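PDB 5GHU: probable fimbrial chaperone YadV from Escherichia coli K-12, which probably acts as a periplasmic chaperone that helps fold and deliver pilin subunits for fimbrial assembly by the chaperone-usher route. Local coordinates for residues T50-I62 with T69-P81. Sequence-based numbering, arbitrary orientation. Where two conformers were deposited one is given.
Sequences TVPFTATPPVSRI and TIKLMYTASTSLP
The ring of Phe53 meets Tyr74 obliquely, planes at 58° and centroids 5.5 Å apart, with Tyr74 CD1 over one face of the phenylalanine near its rim. Both side chains leave the inward face of an antiparallel ladder formed by strands 53-56 and 69-74, part of the beta hairpin 53-62/67-74 in the PapD-like N-terminal domain. With chi1 at 177°, Tyr74 CG stands opposite the backbone N, and the ring swings obliquely across the Pro52 side chain, Tyr74 CE1 coming to 3.6 Å from Pro52 CG. Leu80 CD1 packs 4.1 Å from Phe53 CZ, and the Leu80 amide donates a rather long bond (Leu80 N to Tyr74 OH 3.3 Å), tying the phenol to the far end of loop 75-79. Edge-to-face partners Phe88 and Tyr12 continue the aromatic cluster around Phe53; with alanine in its place, these ring contacts and that to Tyr74 would be lost, which is likely to open a gap beside Leu80. Farther along the same face, Ala55 CB meets Leu72 CD2 at 3.5 Å.

The reverse face is looser and wetter. Thr54 runs beside Met73, and Thr56 beside Lys71, near the backbone (Thr54 OG1 to Met73 CB 3.6 Å), the longer chains then turning off from the partner strand. One water bridges Thr54 OG1 and Thr56 OG1 and donates to Lys71 O, at 2.8 Å.

Between the faces, Thr54 and Met73 exchange two backbone bonds, and Thr56 and Lys71 two more. At the end of the ladder Thr75 N reaches Pro52 O at 2.7 Å, 45° out of the carbonyl plane, where Pro52 centres an inverse gamma turn. The chemistry thus implies a division of labour: backbone bonds fix the register, aromatic and aliphatic groups pack the face carrying Phe53 and Leu72, and threonine hydroxyls engage water on the other.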
ATOM      1  N   THR A  50       0.838  -0.548  20.697  1.00 78.50           N
ATOM      2  CA  THR A  50       0.963   0.148  19.421  1.00 77.05           C
ATOM      3  C   THR A  50       0.726  -0.789  18.227  1.00 70.23           C
ATOM      4  O   THR A  50      -0.402  -0.891  17.740  1.00 70.27           O
ATOM      5  CB  THR A  50       2.338   0.819  19.285  1.00 78.90           C
ATOM      6  OG1 THR A  50       3.356  -0.098  19.699  1.00 82.08           O
ATOM      7  CG2 THR A  50       2.403   2.063  20.154  1.00 79.06           C
ATOM      8  N   VAL A  51       1.765  -1.456  17.729  1.00 63.85           N
ATOM      9  CA  VAL A  51       1.531  -2.416  16.642  1.00 49.82           C
ATOM     10  C   VAL A  51       1.788  -3.829  17.123  1.00 42.86           C
ATOM     11  O   VAL A  51       2.822  -4.111  17.709  1.00 41.26           O
ATOM     12  CB  VAL A  51       2.387  -2.130  15.388  1.00 57.75           C
ATOM     13  CG1 VAL A  51       2.092  -0.744  14.864  1.00 59.91           C
ATOM     14  CG2 VAL A  51       3.856  -2.293  15.685  1.00 64.09           C
ATOM     15  N   PRO A  52       0.827  -4.733  16.882  1.00 39.60           N
ATOM     16  CA  PRO A  52       0.929  -6.081  17.446  1.00 37.21           C
ATOM     17  C   PRO A  52       1.773  -6.994  16.553  1.00 35.44           C
ATOM     18  O   PRO A  52       1.328  -8.067  16.184  1.00 37.82           O
ATOM     19  CB  PRO A  52      -0.528  -6.562  17.488  1.00 38.51           C
ATOM     20  CG  PRO A  52      -1.206  -5.816  16.303  1.00 32.76           C
ATOM     21  CD  PRO A  52      -0.493  -4.456  16.272  1.00 42.57           C
ATOM     22  N   PHE A  53       2.967  -6.548  16.189  1.00 35.26           N
ATOM     23  CA  PHE A  53       3.870  -7.360  15.368  1.00 32.62           C
ATOM     24  C   PHE A  53       5.294  -7.254  15.911  1.00 34.52           C
ATOM     25  O   PHE A  53       5.645  -6.278  16.560  1.00 42.60           O
ATOM     26  CB  PHE A  53       3.876  -6.911  13.915  1.00 34.20           C
ATOM     27  CG  PHE A  53       2.564  -7.103  13.194  1.00 31.66           C
ATOM     28  CD1 PHE A  53       1.598  -6.113  13.247  1.00 31.24           C
ATOM     29  CD2 PHE A  53       2.299  -8.282  12.483  1.00 30.77           C
ATOM     30  CE1 PHE A  53       0.372  -6.271  12.597  1.00 32.24           C
ATOM     31  CE2 PHE A  53       1.076  -8.446  11.821  1.00 27.19           C
ATOM     32  CZ  PHE A  53       0.126  -7.428  11.876  1.00 27.57           C
ATOM     33  N   THR A  54       6.109  -8.256  15.635  1.00 37.10           N
ATOM     34  CA  THR A  54       7.557  -8.133  15.784  1.00 35.82           C
ATOM     35  C   THR A  54       8.196  -8.344  14.397  1.00 36.11           C
ATOM     36  O   THR A  54       7.584  -8.950  13.512  1.00 34.63           O
ATOM     37  CB  THR A  54       8.124  -9.143  16.786  1.00 38.88           C
ATOM     38  OG1 THR A  54       7.771 -10.469  16.403  1.00 39.78           O
ATOM     39  CG2 THR A  54       7.573  -8.886  18.179  1.00 39.10           C
ATOM     40  N   ALA A  55       9.392  -7.794  14.212  1.00 35.05           N
ATOM     41  CA  ALA A  55      10.176  -7.987  12.984  1.00 29.21           C
ATOM     42  C   ALA A  55      11.545  -8.392  13.433  1.00 33.97           C
ATOM     43  O   ALA A  55      12.215  -7.627  14.158  1.00 38.06           O
ATOM     44  CB  ALA A  55      10.224  -6.707  12.166  1.00 30.99           C
ATOM     45  N   THR A  56      11.981  -9.586  13.045  1.00 32.59           N
ATOM     46  CA  THR A  56      13.261 -10.054  13.536  0.58 36.54           C
ATOM     47  C   THR A  56      14.106 -10.642  12.411  1.00 35.46           C
ATOM     48  O   THR A  56      13.628 -11.325  11.526  1.00 35.07           O
ATOM     49  CB  THR A  56      13.079 -11.074  14.653  0.58 37.72           C
ATOM     50  OG1 THR A  56      12.322 -12.171  14.153  0.58 37.42           O
ATOM     51  CG2 THR A  56      12.328 -10.439  15.818  0.58 41.30           C
ATOM     52  N   PRO A  57      15.393 -10.311  12.432  1.00 35.80           N
ATOM     53  CA  PRO A  57      16.080  -9.475  13.423  1.00 35.12           C
ATOM     54  C   PRO A  57      15.763  -7.993  13.194  1.00 35.83           C
ATOM     55  O   PRO A  57      15.706  -7.523  12.058  1.00 37.55           O
ATOM     56  CB  PRO A  57      17.560  -9.794  13.161  1.00 35.46           C
ATOM     57  CG  PRO A  57      17.604 -10.157  11.717  1.00 34.92           C
ATOM     58  CD  PRO A  57      16.320 -10.840  11.414  1.00 39.25           C
ATOM     59  N   PRO A  58      15.584  -7.241  14.277  1.00 39.47           N
ATOM     60  CA  PRO A  58      15.259  -5.828  14.116  1.00 32.98           C
ATOM     61  C   PRO A  58      16.444  -5.020  13.605  1.00 38.25           C
ATOM     62  O   PRO A  58      16.246  -3.982  12.973  1.00 38.06           O
ATOM     63  CB  PRO A  58      14.862  -5.406  15.529  1.00 41.21           C
ATOM     64  CG  PRO A  58      15.596  -6.347  16.403  1.00 46.81           C
ATOM     65  CD  PRO A  58      15.569  -7.654  15.681  1.00 41.93           C
ATOM     66  N   VAL A  59      17.662  -5.486  13.892  1.00 37.79           N
ATOM     67  CA  VAL A  59      18.854  -4.876  13.344  1.00 37.32           C
ATOM     68  C   VAL A  59      19.758  -5.952  12.787  1.00 39.10           C
ATOM     69  O   VAL A  59      19.986  -6.984  13.418  1.00 43.98           O
ATOM     70  CB  VAL A  59      19.637  -4.058  14.387  1.00 41.68           C
ATOM     71  CG1 VAL A  59      20.874  -3.505  13.737  1.00 40.86           C
ATOM     72  CG2 VAL A  59      18.777  -2.950  14.931  1.00 45.74           C
ATOM     73  N   SER A  60      20.235  -5.750  11.567  1.00 43.95           N
ATOM     74  CA  SER A  60      21.205  -6.680  11.027  1.00 41.42           C
ATOM     75  C   SER A  60      22.294  -5.966  10.253  1.00 47.08           C
ATOM     76  O   SER A  60      22.121  -4.825   9.819  1.00 44.22           O
ATOM     77  CB  SER A  60      20.513  -7.726  10.138  1.00 45.89           C
ATOM     78  OG  SER A  60      19.480  -7.164   9.380  1.00 43.51           O
ATOM     79  N   ARG A  61      23.447  -6.631  10.138  1.00 45.16           N
ATOM     80  CA  ARG A  61      24.499  -6.206   9.238  1.00 38.55           C
ATOM     81  C   ARG A  61      24.386  -7.021   7.953  1.00 45.31           C
ATOM     82  O   ARG A  61      24.510  -8.244   7.992  1.00 48.82           O
ATOM     83  CB  ARG A  61      25.886  -6.396   9.881  1.00 44.40           C
ATOM     84  CG  ARG A  61      27.038  -5.933   9.024  1.00 61.10           C
ATOM     85  CD  ARG A  61      28.332  -5.748   9.841  1.00 78.48           C
ATOM     86  NE  ARG A  61      28.514  -6.763  10.883  1.00 90.42           N
ATOM     87  CZ  ARG A  61      28.361  -6.536  12.189  1.00100.00           C
ATOM     88  NH1 ARG A  61      28.024  -5.327  12.623  1.00100.72           N
ATOM     89  NH2 ARG A  61      28.547  -7.516  13.067  1.00104.36           N
ATOM     90  N   ILE A  62      24.165  -6.342   6.831  1.00 41.60           N
ATOM     91  CA  ILE A  62      24.034  -6.992   5.526  1.00 36.18           C
ATOM     92  C   ILE A  62      25.217  -6.602   4.654  1.00 40.40           C
ATOM     93  O   ILE A  62      25.367  -5.429   4.292  1.00 44.18           O
ATOM     94  CB  ILE A  62      22.754  -6.599   4.821  1.00 38.67           C
ATOM     95  CG1 ILE A  62      21.550  -6.709   5.764  1.00 34.72           C
ATOM     96  CG2 ILE A  62      22.576  -7.510   3.586  1.00 38.36           C
ATOM     97  CD1 ILE A  62      20.170  -6.343   5.121  1.00 33.87           C
ATOM     98  N   THR A  69      16.740 -12.372   5.475  1.00 30.38           N
ATOM     99  CA  THR A  69      15.302 -12.541   5.602  1.00 28.78           C
ATOM    100  C   THR A  69      14.818 -12.002   6.941  1.00 29.98           C
ATOM    101  O   THR A  69      15.397 -12.304   7.977  1.00 31.52           O
ATOM    102  CB  THR A  69      14.920 -14.000   5.467  1.00 29.99           C
ATOM    103  OG1 THR A  69      15.293 -14.410   4.160  1.00 32.85           O
ATOM    104  CG2 THR A  69      13.402 -14.168   5.594  1.00 31.62           C
ATOM    105  N   ILE A  70      13.730 -11.209   6.899  1.00 27.89           N
ATOM    106  CA  ILE A  70      13.141 -10.656   8.118  1.00 30.10           C
ATOM    107  C   ILE A  70      11.851 -11.417   8.389  1.00 29.02           C
ATOM    108  O   ILE A  70      11.008 -11.522   7.523  1.00 28.06           O
ATOM    109  CB  ILE A  70      12.837  -9.154   7.978  1.00 27.64           C
ATOM    110  CG1 ILE A  70      14.112  -8.402   7.573  1.00 27.29           C
ATOM    111  CG2 ILE A  70      12.220  -8.571   9.273  1.00 29.89           C
ATOM    112  CD1 ILE A  70      15.300  -8.470   8.577  1.00 30.03           C
ATOM    113  N   LYS A  71      11.678 -11.893   9.605  1.00 28.96           N
ATOM    114  CA  LYS A  71      10.469 -12.621   9.944  1.00 27.42           C
ATOM    115  C   LYS A  71       9.497 -11.650  10.622  1.00 29.85           C
ATOM    116  O   LYS A  71       9.834 -10.994  11.627  1.00 33.21           O
ATOM    117  CB  LYS A  71      10.814 -13.818  10.863  1.00 31.22           C
ATOM    118  CG  LYS A  71       9.592 -14.469  11.522  1.00 41.84           C
ATOM    119  CD  LYS A  71       9.984 -15.668  12.364  1.00 57.64           C
ATOM    120  CE  LYS A  71      10.370 -16.846  11.482  1.00 68.19           C
ATOM    121  NZ  LYS A  71      10.630 -18.086  12.279  1.00 79.06           N
ATOM    122  N   LEU A  72       8.292 -11.542  10.077  1.00 27.64           N
ATOM    123  CA  LEU A  72       7.282 -10.655  10.654  1.00 25.85           C
ATOM    124  C   LEU A  72       6.281 -11.524  11.371  1.00 32.65           C
ATOM    125  O   LEU A  72       5.813 -12.521  10.821  1.00 32.95           O
ATOM    126  CB  LEU A  72       6.591  -9.822   9.585  1.00 26.99           C
ATOM    127  CG  LEU A  72       7.535  -9.054   8.678  1.00 27.18           C
ATOM    128  CD1 LEU A  72       6.680  -8.401   7.542  1.00 29.30           C
ATOM    129  CD2 LEU A  72       8.377  -8.018   9.470  1.00 26.36           C
ATOM    130  N   MET A  73       5.957 -11.168  12.603  1.00 31.33           N
ATOM    131  CA  MET A  73       5.139 -12.053  13.417  1.00 30.56           C
ATOM    132  C   MET A  73       4.052 -11.291  14.180  1.00 31.63           C
ATOM    133  O   MET A  73       4.353 -10.360  14.918  1.00 35.05           O
ATOM    134  CB  MET A  73       6.016 -12.820  14.389  1.00 38.33           C
ATOM    135  CG  MET A  73       5.233 -13.846  15.105  1.00 38.55           C
ATOM    136  SD  MET A  73       6.247 -14.918  16.141  1.00 49.85           S
ATOM    137  CE  MET A  73       7.418 -15.634  15.015  1.00 32.37           C
ATOM    138  N   TYR A  74       2.790 -11.672  13.993  1.00 33.14           N
ATOM    139  CA  TYR A  74       1.668 -11.073  14.732  1.00 37.60           C
ATOM    140  C   TYR A  74       1.682 -11.556  16.184  1.00 35.14           C
ATOM    141  O   TYR A  74       1.875 -12.726  16.451  1.00 40.67           O
ATOM    142  CB  TYR A  74       0.338 -11.418  14.051  1.00 38.33           C
ATOM    143  CG  TYR A  74      -0.936 -10.931  14.738  1.00 38.09           C
ATOM    144  CD1 TYR A  74      -1.229  -9.578  14.836  1.00 36.06           C
ATOM    145  CD2 TYR A  74      -1.867 -11.844  15.241  1.00 47.30           C
ATOM    146  CE1 TYR A  74      -2.409  -9.135  15.462  1.00 34.78           C
ATOM    147  CE2 TYR A  74      -3.049 -11.419  15.860  1.00 45.40           C
ATOM    148  CZ  TYR A  74      -3.325 -10.065  15.953  1.00 47.04           C
ATOM    149  OH  TYR A  74      -4.498  -9.645  16.566  1.00 50.43           O
ATOM    150  N   THR A  75       1.479 -10.637  17.106  1.00 36.06           N
ATOM    151  CA  THR A  75       1.605 -10.968  18.521  1.00 38.66           C
ATOM    152  C   THR A  75       0.251 -10.929  19.207  1.00 44.54           C
ATOM    153  O   THR A  75       0.116 -11.408  20.325  1.00 52.84           O
ATOM    154  CB  THR A  75       2.548 -10.002  19.234  1.00 42.32           C
ATOM    155  OG1 THR A  75       1.968  -8.688  19.229  1.00 39.97           O
ATOM    156  CG2 THR A  75       3.923  -9.981  18.572  1.00 42.83           C
ATOM    157  N   ALA A  76      -0.744 -10.344  18.554  1.00 43.95           N
ATOM    158  CA  ALA A  76      -2.071 -10.173  19.158  1.00 50.48           C
ATOM    159  C   ALA A  76      -1.993  -9.471  20.506  1.00 58.26           C
ATOM    160  O   ALA A  76      -2.825  -9.706  21.384  1.00 58.37           O
ATOM    161  CB  ALA A  76      -2.765 -11.510  19.318  1.00 55.63           C
ATOM    162  N   SER A  77      -0.996  -8.612  20.681  1.00 51.32           N
ATOM    163  CA  SER A  77      -0.924  -7.830  21.909  1.00 55.45           C
ATOM    164  C   SER A  77      -2.125  -6.889  21.948  1.00 58.05           C
ATOM    165  O   SER A  77      -2.643  -6.540  23.016  1.00 55.69           O
ATOM    166  CB  SER A  77       0.395  -7.060  21.991  1.00 48.67           C
ATOM    167  OG  SER A  77       0.629  -6.307  20.816  1.00 53.59           O
ATOM    168  N   THR A  78      -2.532  -6.471  20.757  1.00 55.45           N
ATOM    169  CA  THR A  78      -3.781  -5.770  20.492  1.00 55.52           C
ATOM    170  C   THR A  78      -4.543  -6.630  19.505  1.00 51.95           C
ATOM    171  O   THR A  78      -3.937  -7.205  18.605  1.00 46.01           O
ATOM    172  CB  THR A  78      -3.577  -4.395  19.838  1.00 62.97           C
ATOM    173  OG1 THR A  78      -2.563  -3.660  20.529  1.00 73.91           O
ATOM    174  CG2 THR A  78      -4.884  -3.613  19.828  1.00 66.64           C
ATOM    175  N   SER A  79      -5.856  -6.710  19.637  1.00 44.24           N
ATOM    176  CA  SER A  79      -6.610  -7.539  18.709  1.00 46.48           C
ATOM    177  C   SER A  79      -6.963  -6.720  17.493  1.00 36.83           C
ATOM    178  O   SER A  79      -7.430  -5.594  17.612  1.00 46.73           O
ATOM    179  CB  SER A  79      -7.872  -8.078  19.356  1.00 59.55           C
ATOM    180  OG  SER A  79      -8.552  -7.012  19.979  1.00 71.58           O
ATOM    181  N   LEU A  80      -6.691  -7.252  16.317  1.00 29.53           N
ATOM    182  CA  LEU A  80      -7.096  -6.533  15.124  1.00 28.02           C
ATOM    183  C   LEU A  80      -8.509  -6.952  14.714  1.00 31.24           C
ATOM    184  O   LEU A  80      -8.966  -8.053  15.059  1.00 31.83           O
ATOM    185  CB  LEU A  80      -6.111  -6.832  13.978  1.00 24.30           C
ATOM    186  CG  LEU A  80      -4.706  -6.274  14.197  1.00 31.33           C
ATOM    187  CD1 LEU A  80      -3.732  -6.776  13.171  1.00 30.66           C
ATOM    188  CD2 LEU A  80      -4.671  -4.755  14.172  1.00 31.90           C
ATOM    189  N   PRO A  81      -9.192  -6.113  13.911  1.00 27.92           N
ATOM    190  CA  PRO A  81     -10.554  -6.478  13.513  1.00 28.31           C
ATOM    191  C   PRO A  81     -10.570  -7.725  12.717  1.00 24.77           C
ATOM    192  O   PRO A  81      -9.611  -7.982  11.975  1.00 25.50           O
ATOM    193  CB  PRO A  81     -11.017  -5.303  12.630  1.00 32.59           C
ATOM    194  CG  PRO A  81      -9.925  -4.399  12.560  1.00 33.26           C
ATOM    195  CD  PRO A  81      -8.882  -4.716  13.580  1.00 30.26           C
TER
HETATM  196  O   HOH W   1       9.349 -11.552  14.341  1.00 35.11           O
HETATM  197  O   HOH W   2      14.721 -14.120   9.989  1.00 45.64           O